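Local coordinates for protein beta-porphyranase B (Bacteroides plebeius, PDB 4AWD) that hydrolyses the sulfated red-algal polysaccharide porphyran at its beta-D-galactose-(1->4)-alpha-L-galactose-6-sulfate linkages, as a family 16 glycoside hydrolase, at residues 146-158 with 278-292. Residues are numbered along the deposited sequence; the frame is centred on the assembly and turned at random.
Sequences TMSSTFWLSNRPV and RPMFIHIVTETYDWE
A chi1 of 48° tucks the W152 indole back over its own main chain, beside H283. H283 CB stands 3.5 Å from the centroid of the six-membered ring of W152, over the face, a CH-pi contact; V285 CB approaches the indole edge. S148 carries the same type of torsion (chi1 64°), and its OG is thereby gripped twice by E287: it receives the backbone N-H of E287 and donates to E287 OE1 at 2.8 Å, on the anti side of the carboxylate. R79 forms a salt bridge with E287 OE2, so both carboxylate oxygens are held. At the other end, R278 NH1 and NH2 converge on R156 O, the NH2 bond being 2.8 Å, while N155 ND2 and V158 CG2 cover opposite guanidinium faces. N155 ND2 also donates to P279 O at 3.1 Å, and N155 OD1 accepts from Q175 N on strand 168-182. Between these ends, W152 with H283 and S154 with F281 are antiparallel hydrogen-bonded pairs, the H283 N to W152 O bond measuring 2.6 Å. W152 also touches E176, the probable nucleophile. Strands 149-154 and 281-285 belong to the GH16 beta-jelly-roll, where the chain just after 281-285 brings E287, probably substrate-binding, to the active-site cleft.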
ATOM      1  N   THR A 146       8.260  14.581   2.363  1.00 14.78           N
ATOM      2  CA  THR A 146       9.190  13.477   2.179  1.00 14.35           C
ATOM      3  C   THR A 146       8.764  12.193   2.912  1.00 14.14           C
ATOM      4  O   THR A 146       9.586  11.293   3.137  1.00 13.98           O
ATOM      5  CB  THR A 146      10.613  13.841   2.645  1.00 14.76           C
ATOM      6  OG1 THR A 146      10.548  14.431   3.941  1.00 15.10           O
ATOM      7  CG2 THR A 146      11.321  14.794   1.660  1.00 14.03           C
ATOM      8  N   MET A 147       7.492  12.121   3.296  1.00 13.27           N
ATOM      9  CA  MET A 147       6.885  10.882   3.797  1.00 12.67           C
ATOM     10  C   MET A 147       6.046  10.236   2.693  1.00 12.49           C
ATOM     11  O   MET A 147       5.527  10.924   1.805  1.00 12.35           O
ATOM     12  CB  MET A 147       6.054  11.132   5.060  1.00 12.17           C
ATOM     13  CG  MET A 147       6.921  11.291   6.291  1.00 11.70           C
ATOM     14  SD  MET A 147       6.060  11.748   7.803  1.00 13.05           S
ATOM     15  CE  MET A 147       5.094  10.267   8.126  1.00 10.52           C
ATOM     16  N   SER A 148       5.941   8.916   2.745  1.00 11.99           N
ATOM     17  CA  SER A 148       5.333   8.142   1.664  1.00 11.86           C
ATOM     18  C   SER A 148       3.832   8.378   1.575  1.00 11.37           C
ATOM     19  O   SER A 148       3.192   8.716   2.570  1.00 10.91           O
ATOM     20  CB  SER A 148       5.573   6.649   1.888  1.00 11.67           C
ATOM     21  OG  SER A 148       4.911   6.234   3.080  1.00 13.26           O
ATOM     22  N   SER A 149       3.295   8.217   0.367  1.00 11.02           N
ATOM     23  CA  SER A 149       1.861   8.054   0.145  1.00 11.18           C
ATOM     24  C   SER A 149       1.750   6.684  -0.495  1.00 10.88           C
ATOM     25  O   SER A 149       2.351   6.459  -1.539  1.00 11.03           O
ATOM     26  CB  SER A 149       1.318   9.118  -0.813  1.00 10.76           C
ATOM     27  OG  SER A 149       1.523  10.426  -0.308  1.00 11.44           O
ATOM     28  N   THR A 150       1.014   5.767   0.130  1.00 10.37           N
ATOM     29  CA  THR A 150       0.983   4.397  -0.365  1.00 10.32           C
ATOM     30  C   THR A 150      -0.413   3.783  -0.374  1.00 10.06           C
ATOM     31  O   THR A 150      -1.305   4.237   0.327  1.00  9.94           O
ATOM     32  CB  THR A 150       1.906   3.464   0.445  1.00 10.19           C
ATOM     33  OG1 THR A 150       1.468   3.430   1.801  1.00 11.03           O
ATOM     34  CG2 THR A 150       3.353   3.925   0.399  1.00 11.06           C
ATOM     35  N   PHE A 151      -0.564   2.740  -1.189  1.00  9.72           N
ATOM     36  CA  PHE A 151      -1.771   1.934  -1.284  1.00  9.10           C
ATOM     37  C   PHE A 151      -1.288   0.527  -1.586  1.00  9.61           C
ATOM     38  O   PHE A 151      -0.643   0.303  -2.618  1.00  9.85           O
ATOM     39  CB  PHE A 151      -2.671   2.435  -2.427  1.00  8.11           C
ATOM     40  CG  PHE A 151      -3.910   1.596  -2.651  1.00  5.85           C
ATOM     41  CD1 PHE A 151      -4.829   1.391  -1.629  1.00  2.00           C
ATOM     42  CD2 PHE A 151      -4.169   1.032  -3.886  1.00  6.52           C
ATOM     43  CE1 PHE A 151      -5.983   0.615  -1.830  1.00  2.00           C
ATOM     44  CE2 PHE A 151      -5.323   0.283  -4.113  1.00  6.10           C
ATOM     45  CZ  PHE A 151      -6.227   0.058  -3.083  1.00  5.68           C
ATOM     46  N   TRP A 152      -1.582  -0.411  -0.687  1.00 10.09           N
ATOM     47  CA  TRP A 152      -1.079  -1.772  -0.802  1.00 10.35           C
ATOM     48  C   TRP A 152      -1.876  -2.793  -0.018  1.00 11.15           C
ATOM     49  O   TRP A 152      -2.741  -2.448   0.789  1.00 11.59           O
ATOM     50  CB  TRP A 152       0.394  -1.850  -0.375  1.00 10.52           C
ATOM     51  CG  TRP A 152       0.762  -1.196   0.920  1.00  9.48           C
ATOM     52  CD1 TRP A 152       0.764   0.150   1.195  1.00  9.72           C
ATOM     53  CD2 TRP A 152       1.259  -1.848   2.099  1.00  8.62           C
ATOM     54  NE1 TRP A 152       1.210   0.371   2.484  1.00  9.77           N
ATOM     55  CE2 TRP A 152       1.526  -0.836   3.058  1.00  9.09           C
ATOM     56  CE3 TRP A 152       1.506  -3.188   2.440  1.00  8.65           C
ATOM     57  CZ2 TRP A 152       2.019  -1.126   4.343  1.00  8.58           C
ATOM     58  CZ3 TRP A 152       2.009  -3.479   3.717  1.00  8.72           C
ATOM     59  CH2 TRP A 152       2.262  -2.446   4.650  1.00  8.84           C
ATOM     60  N   LEU A 153      -1.560  -4.058  -0.268  1.00 11.87           N
ATOM     61  CA  LEU A 153      -2.174  -5.184   0.427  1.00 12.36           C
ATOM     62  C   LEU A 153      -1.079  -6.059   1.030  1.00 12.84           C
ATOM     63  O   LEU A 153       0.049  -6.110   0.515  1.00 12.12           O
ATOM     64  CB  LEU A 153      -3.040  -6.023  -0.522  1.00 12.20           C
ATOM     65  CG  LEU A 153      -4.280  -5.359  -1.139  1.00 12.44           C
ATOM     66  CD1 LEU A 153      -3.858  -4.554  -2.334  1.00 14.16           C
ATOM     67  CD2 LEU A 153      -5.311  -6.372  -1.559  1.00 10.45           C
ATOM     68  N   SER A 154      -1.427  -6.743   2.118  1.00 13.12           N
ATOM     69  CA  SER A 154      -0.489  -7.558   2.853  1.00 13.84           C
ATOM     70  C   SER A 154      -1.237  -8.616   3.632  1.00 13.92           C
ATOM     71  O   SER A 154      -2.448  -8.502   3.849  1.00 14.02           O
ATOM     72  CB  SER A 154       0.273  -6.676   3.845  1.00 14.13           C
ATOM     73  OG  SER A 154       1.489  -7.275   4.237  1.00 15.06           O
ATOM     74  N   ASN A 155      -0.510  -9.639   4.066  1.00 13.71           N
ATOM     75  CA  ASN A 155      -1.043 -10.587   5.022  1.00 14.03           C
ATOM     76  C   ASN A 155      -0.015 -10.940   6.099  1.00 15.02           C
ATOM     77  O   ASN A 155       1.131 -10.496   6.050  1.00 14.81           O
ATOM     78  CB  ASN A 155      -1.618 -11.829   4.325  1.00 13.75           C
ATOM     79  CG  ASN A 155      -0.581 -12.588   3.501  1.00 12.29           C
ATOM     80  OD1 ASN A 155       0.611 -12.533   3.773  1.00 12.68           O
ATOM     81  ND2 ASN A 155      -1.044 -13.313   2.500  1.00 11.85           N
ATOM     82  N   ARG A 156      -0.446 -11.719   7.080  1.00 16.28           N
ATOM     83  CA  ARG A 156       0.395 -12.083   8.202  1.00 17.66           C
ATOM     84  C   ARG A 156       1.116 -13.404   7.961  1.00 18.19           C
ATOM     85  O   ARG A 156       0.669 -14.218   7.159  1.00 18.36           O
ATOM     86  CB  ARG A 156      -0.442 -12.139   9.462  1.00 17.72           C
ATOM     87  CG  ARG A 156      -0.993 -10.781   9.821  1.00 20.06           C
ATOM     88  CD  ARG A 156      -2.229 -10.951  10.639  1.00 24.38           C
ATOM     89  NE  ARG A 156      -1.929 -11.181  12.053  1.00 26.39           N
ATOM     90  CZ  ARG A 156      -2.784 -11.712  12.923  1.00 27.52           C
ATOM     91  NH1 ARG A 156      -4.007 -12.095  12.528  1.00 27.85           N
ATOM     92  NH2 ARG A 156      -2.407 -11.864  14.188  1.00 26.86           N
ATOM     93  N   PRO A 157       2.256 -13.602   8.630  1.00 19.00           N
ATOM     94  CA  PRO A 157       3.074 -14.786   8.386  1.00 19.92           C
ATOM     95  C   PRO A 157       2.408 -16.086   8.819  1.00 20.73           C
ATOM     96  O   PRO A 157       1.703 -16.123   9.811  1.00 20.37           O
ATOM     97  CB  PRO A 157       4.346 -14.523   9.210  1.00 19.83           C
ATOM     98  CG  PRO A 157       4.003 -13.442  10.160  1.00 19.20           C
ATOM     99  CD  PRO A 157       2.917 -12.642   9.535  1.00 19.34           C
ATOM    100  N   VAL A 158       2.628 -17.134   8.040  1.00 22.05           N
ATOM    101  CA  VAL A 158       2.081 -18.453   8.315  1.00 23.30           C
ATOM    102  C   VAL A 158       3.260 -19.397   8.518  1.00 24.24           C
ATOM    103  O   VAL A 158       4.226 -19.380   7.737  1.00 24.57           O
ATOM    104  CB  VAL A 158       1.162 -18.926   7.145  1.00 23.48           C
ATOM    105  CG1 VAL A 158       1.119 -20.444   7.027  1.00 23.75           C
ATOM    106  CG2 VAL A 158      -0.240 -18.359   7.307  1.00 23.22           C
ATOM    107  N   ARG A 278      -2.589 -16.711  -1.235  1.00 15.48           N
ATOM    108  CA  ARG A 278      -3.221 -16.354   0.028  1.00 15.46           C
ATOM    109  C   ARG A 278      -3.849 -14.957  -0.020  1.00 15.19           C
ATOM    110  O   ARG A 278      -3.230 -14.011  -0.525  1.00 15.29           O
ATOM    111  CB  ARG A 278      -2.212 -16.400   1.166  1.00 15.59           C
ATOM    112  CG  ARG A 278      -1.820 -17.776   1.657  1.00 15.90           C
ATOM    113  CD  ARG A 278      -0.820 -17.595   2.799  1.00 15.84           C
ATOM    114  NE  ARG A 278      -1.388 -16.700   3.811  1.00 15.88           N
ATOM    115  CZ  ARG A 278      -0.686 -15.952   4.660  1.00 15.51           C
ATOM    116  NH1 ARG A 278       0.649 -15.972   4.654  1.00 13.67           N
ATOM    117  NH2 ARG A 278      -1.333 -15.190   5.528  1.00 13.87           N
ATOM    118  N   PRO A 279      -5.065 -14.816   0.539  1.00 14.73           N
ATOM    119  CA  PRO A 279      -5.737 -13.513   0.566  1.00 14.01           C
ATOM    120  C   PRO A 279      -5.017 -12.497   1.480  1.00 13.82           C
ATOM    121  O   PRO A 279      -4.119 -12.876   2.260  1.00 13.23           O
ATOM    122  CB  PRO A 279      -7.115 -13.862   1.119  1.00 14.30           C
ATOM    123  CG  PRO A 279      -6.843 -15.038   2.047  1.00 14.46           C
ATOM    124  CD  PRO A 279      -5.804 -15.840   1.314  1.00 14.45           C
ATOM    125  N   MET A 280      -5.411 -11.226   1.378  1.00 13.32           N
ATOM    126  CA  MET A 280      -4.744 -10.135   2.096  1.00 13.25           C
ATOM    127  C   MET A 280      -5.721  -9.125   2.675  1.00 13.35           C
ATOM    128  O   MET A 280      -6.916  -9.102   2.320  1.00 13.73           O
ATOM    129  CB  MET A 280      -3.794  -9.380   1.156  1.00 13.16           C
ATOM    130  CG  MET A 280      -2.568 -10.150   0.709  1.00 12.62           C
ATOM    131  SD  MET A 280      -1.569  -9.213  -0.479  1.00 12.78           S
ATOM    132  CE  MET A 280      -0.412 -10.491  -0.950  1.00 12.18           C
ATOM    133  N   PHE A 281      -5.202  -8.275   3.558  1.00 12.84           N
ATOM    134  CA  PHE A 281      -5.897  -7.044   3.948  1.00 12.15           C
ATOM    135  C   PHE A 281      -5.351  -5.847   3.167  1.00 11.68           C
ATOM    136  O   PHE A 281      -4.255  -5.915   2.605  1.00 10.83           O
ATOM    137  CB  PHE A 281      -5.836  -6.809   5.471  1.00 12.11           C
ATOM    138  CG  PHE A 281      -4.451  -6.851   6.061  1.00 12.14           C
ATOM    139  CD1 PHE A 281      -3.651  -5.715   6.082  1.00 14.07           C
ATOM    140  CD2 PHE A 281      -3.967  -8.013   6.641  1.00 13.60           C
ATOM    141  CE1 PHE A 281      -2.376  -5.750   6.650  1.00 14.50           C
ATOM    142  CE2 PHE A 281      -2.701  -8.065   7.205  1.00 12.59           C
ATOM    143  CZ  PHE A 281      -1.905  -6.931   7.213  1.00 14.89           C
ATOM    144  N   ILE A 282      -6.129  -4.763   3.116  1.00 11.82           N
ATOM    145  CA  ILE A 282      -5.664  -3.497   2.525  1.00 11.54           C
ATOM    146  C   ILE A 282      -4.888  -2.709   3.579  1.00 11.53           C
ATOM    147  O   ILE A 282      -5.354  -2.577   4.716  1.00 12.01           O
ATOM    148  CB  ILE A 282      -6.850  -2.609   2.045  1.00 11.68           C
ATOM    149  CG1 ILE A 282      -7.754  -3.352   1.052  1.00 12.24           C
ATOM    150  CG2 ILE A 282      -6.352  -1.291   1.451  1.00 10.64           C
ATOM    151  CD1 ILE A 282      -7.287  -3.280  -0.380  1.00 13.09           C
ATOM    152  N   HIS A 283      -3.712  -2.203   3.215  1.00 11.01           N
ATOM    153  CA  HIS A 283      -3.021  -1.203   4.028  1.00 11.19           C
ATOM    154  C   HIS A 283      -2.960   0.153   3.330  1.00 11.03           C
ATOM    155  O   HIS A 283      -2.657   0.245   2.143  1.00 11.79           O
ATOM    156  CB  HIS A 283      -1.608  -1.654   4.375  1.00 11.45           C
ATOM    157  CG  HIS A 283      -1.401  -1.940   5.834  1.00 13.45           C
ATOM    158  ND1 HIS A 283      -0.323  -2.662   6.304  1.00 13.59           N
ATOM    159  CD2 HIS A 283      -2.127  -1.595   6.927  1.00 13.18           C
ATOM    160  CE1 HIS A 283      -0.394  -2.749   7.622  1.00 13.60           C
ATOM    161  NE2 HIS A 283      -1.479  -2.111   8.024  1.00 13.98           N
ATOM    162  N   ILE A 284      -3.255   1.214   4.056  1.00 10.28           N
ATOM    163  CA  ILE A 284      -3.139   2.544   3.483  1.00  9.72           C
ATOM    164  C   ILE A 284      -2.254   3.348   4.432  1.00  9.77           C
ATOM    165  O   ILE A 284      -2.656   3.657   5.540  1.00 10.25           O
ATOM    166  CB  ILE A 284      -4.518   3.217   3.252  1.00  9.05           C
ATOM    167  CG1 ILE A 284      -5.504   2.235   2.603  1.00  7.32           C
ATOM    168  CG2 ILE A 284      -4.345   4.462   2.381  1.00  8.25           C
ATOM    169  CD1 ILE A 284      -6.935   2.750   2.417  1.00  2.00           C
ATOM    170  N   VAL A 285      -1.042   3.663   3.991  1.00  9.69           N
ATOM    171  CA  VAL A 285       0.025   4.028   4.923  1.00  9.80           C
ATOM    172  C   VAL A 285       0.832   5.264   4.522  1.00  9.25           C
ATOM    173  O   VAL A 285       1.154   5.474   3.360  1.00  9.50           O
ATOM    174  CB  VAL A 285       0.997   2.841   5.124  1.00  9.82           C
ATOM    175  CG1 VAL A 285       2.217   3.257   5.916  1.00 10.34           C
ATOM    176  CG2 VAL A 285       0.283   1.693   5.820  1.00 10.22           C
ATOM    177  N   THR A 286       1.190   6.037   5.535  1.00  8.59           N
ATOM    178  CA  THR A 286       2.009   7.234   5.415  1.00  7.67           C
ATOM    179  C   THR A 286       3.264   7.013   6.284  1.00  6.33           C
ATOM    180  O   THR A 286       3.171   6.887   7.510  1.00  6.16           O
ATOM    181  CB  THR A 286       1.153   8.432   5.888  1.00  8.10           C
ATOM    182  OG1 THR A 286       0.730   9.204   4.748  1.00 10.13           O
ATOM    183  CG2 THR A 286       1.873   9.263   6.850  1.00  8.10           C
ATOM    184  N   GLU A 287       4.440   6.909   5.655  1.00  3.96           N
ATOM    185  CA  GLU A 287       5.602   6.451   6.405  1.00  2.00           C
ATOM    186  C   GLU A 287       6.877   7.181   6.086  1.00  2.00           C
ATOM    187  O   GLU A 287       6.962   8.056   5.192  1.00  2.00           O
ATOM    188  CB  GLU A 287       5.832   4.952   6.206  1.00  2.00           C
ATOM    189  CG  GLU A 287       6.801   4.611   5.085  1.00  5.29           C
ATOM    190  CD  GLU A 287       6.362   3.368   4.324  1.00  7.56           C
ATOM    191  OE1 GLU A 287       5.347   3.466   3.597  1.00  6.97           O
ATOM    192  OE2 GLU A 287       7.017   2.303   4.468  1.00 10.06           O
ATOM    193  N   THR A 288       7.886   6.867   6.871  1.00  2.00           N
ATOM    194  CA  THR A 288       9.169   7.479   6.673  1.00  2.00           C
ATOM    195  C   THR A 288      10.135   6.317   6.245  1.00  2.00           C
ATOM    196  O   THR A 288       9.972   5.149   6.674  1.00  2.00           O
ATOM    197  CB  THR A 288       9.486   8.325   7.979  1.00  2.00           C
ATOM    198  OG1 THR A 288      10.186   9.547   7.686  1.00  2.00           O
ATOM    199  CG2 THR A 288      10.173   7.563   8.965  1.00  2.00           C
ATOM    200  N   TYR A 289      11.064   6.626   5.320  1.00  2.00           N
ATOM    201  CA  TYR A 289      12.021   5.633   4.766  1.00  4.98           C
ATOM    202  C   TYR A 289      13.451   5.946   5.186  1.00  6.90           C
ATOM    203  O   TYR A 289      13.835   7.117   5.229  1.00  7.67           O
ATOM    204  CB  TYR A 289      12.032   5.679   3.252  1.00  5.08           C
ATOM    205  CG  TYR A 289      10.778   5.240   2.533  1.00  8.50           C
ATOM    206  CD1 TYR A 289      10.349   3.913   2.569  1.00  8.15           C
ATOM    207  CD2 TYR A 289      10.062   6.147   1.753  1.00  8.01           C
ATOM    208  CE1 TYR A 289       9.218   3.510   1.878  1.00  9.72           C
ATOM    209  CE2 TYR A 289       8.939   5.765   1.072  1.00  9.48           C
ATOM    210  CZ  TYR A 289       8.513   4.448   1.127  1.00 10.54           C
ATOM    211  OH  TYR A 289       7.385   4.083   0.418  1.00 10.61           O
ATOM    212  N   ASP A 290      14.251   4.906   5.443  1.00  9.20           N
ATOM    213  CA  ASP A 290      15.650   5.081   5.871  1.00 10.82           C
ATOM    214  C   ASP A 290      16.514   5.694   4.775  1.00 11.38           C
ATOM    215  O   ASP A 290      17.561   6.302   5.056  1.00 12.01           O
ATOM    216  CB  ASP A 290      16.273   3.751   6.305  1.00 10.77           C
ATOM    217  CG  ASP A 290      15.596   3.157   7.518  1.00 13.42           C
ATOM    218  OD1 ASP A 290      14.857   3.900   8.222  1.00 13.19           O
ATOM    219  OD2 ASP A 290      15.814   1.937   7.772  1.00 15.00           O
ATOM    220  N   TRP A 291      16.086   5.533   3.528  1.00 11.94           N
ATOM    221  CA  TRP A 291      16.853   6.055   2.391  1.00 12.10           C
ATOM    222  C   TRP A 291      16.489   7.497   2.066  1.00 12.79           C
ATOM    223  O   TRP A 291      17.043   8.085   1.139  1.00 13.40           O
ATOM    224  CB  TRP A 291      16.726   5.155   1.174  1.00 11.71           C
ATOM    225  CG  TRP A 291      15.320   4.745   0.827  1.00 12.58           C
ATOM    226  CD1 TRP A 291      14.720   3.566   1.146  1.00 12.32           C
ATOM    227  CD2 TRP A 291      14.355   5.499   0.072  1.00 12.03           C
ATOM    228  NE1 TRP A 291      13.442   3.532   0.635  1.00 12.93           N
ATOM    229  CE2 TRP A 291      13.192   4.706  -0.025  1.00 13.73           C
ATOM    230  CE3 TRP A 291      14.363   6.761  -0.536  1.00 12.65           C
ATOM    231  CZ2 TRP A 291      12.035   5.140  -0.707  1.00 14.83           C
ATOM    232  CZ3 TRP A 291      13.214   7.199  -1.198  1.00 13.32           C
ATOM    233  CH2 TRP A 291      12.066   6.387  -1.282  1.00 13.25           C
ATOM    234  N   GLU A 292      15.573   8.072   2.843  1.00 13.45           N
ATOM    235  CA  GLU A 292      15.253   9.500   2.746  1.00 14.18           C
ATOM    236  C   GLU A 292      15.262  10.104   4.145  1.00 14.46           C
ATOM    237  O   GLU A 292      14.217  10.315   4.756  1.00 14.37           O
ATOM    238  CB  GLU A 292      13.905   9.735   2.033  1.00 14.04           C
ATOM    239  CG  GLU A 292      13.483  11.199   1.857  1.00 14.22           C
ATOM    240  CD  GLU A 292      14.571  12.110   1.270  1.00 16.01           C
ATOM    241  OE1 GLU A 292      15.366  12.657   2.068  1.00 15.59           O
ATOM    242  OE2 GLU A 292      14.610  12.320   0.025  1.00 15.41           O
TER
HETATM  243  O   HOH W   1      11.296   9.455   4.603  1.00 17.88           O
HETATM  244  O   HOH W   2       2.320  11.303   3.242  1.00 15.63           O